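PDB 3IV4: putative oxidoreductase from Staphylococcus aureus subsp. aureus, which is of unknown function but has a thioredoxin fold and probably acts as a thiol-dependent oxidoreductase related to the monothiol bacilliredoxin BrxC. Local coordinates for residues G100-V104 with S105-Q109. Numbering follows the deposited sequence. Where two conformers were deposited one is given.
Sequences GDINV and SSLAQ
The flat amide of N103 meets S105 and S106 through OD1, which takes two bonds from opposite faces of its plane. S106 N donates at 2.9 Å to N103 OD1, tilted 21° to one side of the carbonyl plane. On the other side, the hydroxyl OG of S105 donates to N103 OD1, also at 2.9 Å, from well above the plane and not on a lone pair. At the nitrogen end of the amide, N103 ND2 gives a bent bond to G100 O, 3.2 Å long, with the oxygen 25° out of the amide plane, so both ends of the amide are held and its rotation is fixed. CG of N103 stands between its own backbone N and carbonyl carbon (chi1 50°), which turns OD1 back over the first turn of the helix. The reciprocal bond runs from N103 N to S106 OG, 3.2 Å. N103 is thus the N-cap, and the two residues form a capping box. S106 OG also donates to D101 O at 2.6 Å, in the carbonyl plane, which ties the loop to the helix start. Behind the cap, L107 N bonds to N103 O at 3.0 Å, and L107 CD1 lies against that carbonyl. The box lies at the N-terminal end of helix 104-110, the last helix of the chain, after strand 92-98. Q45 of helix 37-53 accepts from V104 N, L107 touches F49 of that helix and W95 of strand 92-98, and I102 reaches L30 of strand 26-32.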
loop_
_atom_site.group_PDB
_atom_site.type_symbol
_atom_site.label_atom_id
_atom_site.label_comp_id
_atom_site.label_asym_id
_atom_site.label_seq_id
_atom_site.Cartn_x
_atom_site.Cartn_y
_atom_site.Cartn_z
ATOM N N GLY A 100 10.375 1.430 8.329
ATOM C CA GLY A 100 11.273 0.358 7.914
ATOM C C GLY A 100 10.775 -1.067 8.039
ATOM O O GLY A 100 11.399 -1.988 7.513
ATOM N N ASP A 101 9.650 -1.257 8.729
ATOM C CA ASP A 101 9.032 -2.582 8.803
ATOM C C ASP A 101 8.332 -2.991 7.516
ATOM O O ASP A 101 7.860 -4.128 7.408
ATOM C CB ASP A 101 8.002 -2.648 9.923
ATOM C CG ASP A 101 8.601 -2.957 11.280
ATOM O OD1 ASP A 101 9.772 -3.411 11.393
ATOM O OD2 ASP A 101 7.853 -2.759 12.255
ATOM N N ILE A 102 8.243 -2.076 6.546
ATOM C CA ILE A 102 7.732 -2.421 5.215
ATOM C C ILE A 102 8.918 -2.893 4.386
ATOM O O ILE A 102 9.753 -2.085 3.941
ATOM C CB ILE A 102 7.065 -1.219 4.502
ATOM C CG1 ILE A 102 5.905 -0.640 5.332
ATOM C CG2 ILE A 102 6.517 -1.642 3.098
ATOM C CD1 ILE A 102 5.510 0.785 4.923
ATOM N N ASN A 103 9.001 -4.195 4.162
ATOM C CA ASN A 103 10.084 -4.738 3.344
ATOM C C ASN A 103 9.588 -6.021 2.700
ATOM O O ASN A 103 8.513 -6.527 3.057
ATOM C CB ASN A 103 11.365 -4.941 4.181
ATOM C CG ASN A 103 11.107 -5.699 5.463
ATOM O OD1 ASN A 103 10.592 -6.814 5.447
ATOM N ND2 ASN A 103 11.434 -5.080 6.592
ATOM N N VAL A 104 10.362 -6.554 1.754
ATOM C CA VAL A 104 9.905 -7.694 0.972
ATOM C C VAL A 104 9.561 -8.900 1.844
ATOM O O VAL A 104 8.616 -9.635 1.549
ATOM C CB VAL A 104 10.931 -8.105 -0.089
ATOM C CG1 VAL A 104 10.436 -9.344 -0.805
ATOM C CG2 VAL A 104 11.174 -6.953 -1.070
ATOM N N SER A 105 10.305 -9.095 2.927
ATOM C CA SER A 105 10.014 -10.207 3.834
ATOM C C SER A 105 8.753 -10.004 4.682
ATOM O O SER A 105 7.998 -10.955 4.895
ATOM C CB SER A 105 11.222 -10.563 4.702
ATOM O OG SER A 105 11.786 -9.428 5.337
ATOM N N SER A 106 8.507 -8.786 5.167
ATOM C CA SER A 106 7.288 -8.560 5.939
ATOM C C SER A 106 6.034 -8.620 5.073
ATOM O O SER A 106 4.999 -9.139 5.499
ATOM C CB SER A 106 7.355 -7.274 6.747
ATOM O OG SER A 106 7.215 -6.129 5.922
ATOM N N LEU A 107 6.134 -8.101 3.850
ATOM C CA LEU A 107 5.043 -8.210 2.892
ATOM C C LEU A 107 4.748 -9.676 2.606
ATOM O O LEU A 107 3.590 -10.085 2.546
ATOM C CB LEU A 107 5.376 -7.432 1.611
ATOM C CG LEU A 107 5.407 -5.895 1.767
ATOM C CD1 LEU A 107 6.278 -5.240 0.705
ATOM C CD2 LEU A 107 4.001 -5.307 1.713
ATOM N N ALA A 108 5.802 -10.474 2.465
ATOM C CA ALA A 108 5.615 -11.906 2.229
ATOM C C ALA A 108 4.960 -12.619 3.424
ATOM O O ALA A 108 4.080 -13.464 3.251
ATOM C CB ALA A 108 6.930 -12.543 1.868
ATOM N N GLN A 109 5.351 -12.235 4.634
ATOM C CA GLN A 109 4.750 -12.785 5.849
ATOM C C GLN A 109 3.274 -12.452 5.959
ATOM O O GLN A 109 2.495 -13.255 6.482
ATOM C CB GLN A 109 5.468 -12.254 7.080
ATOM C CG GLN A 109 6.842 -12.840 7.311
ATOM C CD GLN A 109 7.817 -11.846 7.980
ATOM O OE1 GLN A 109 7.409 -10.913 8.680
ATOM N NE2 GLN A 109 9.102 -12.046 7.752
#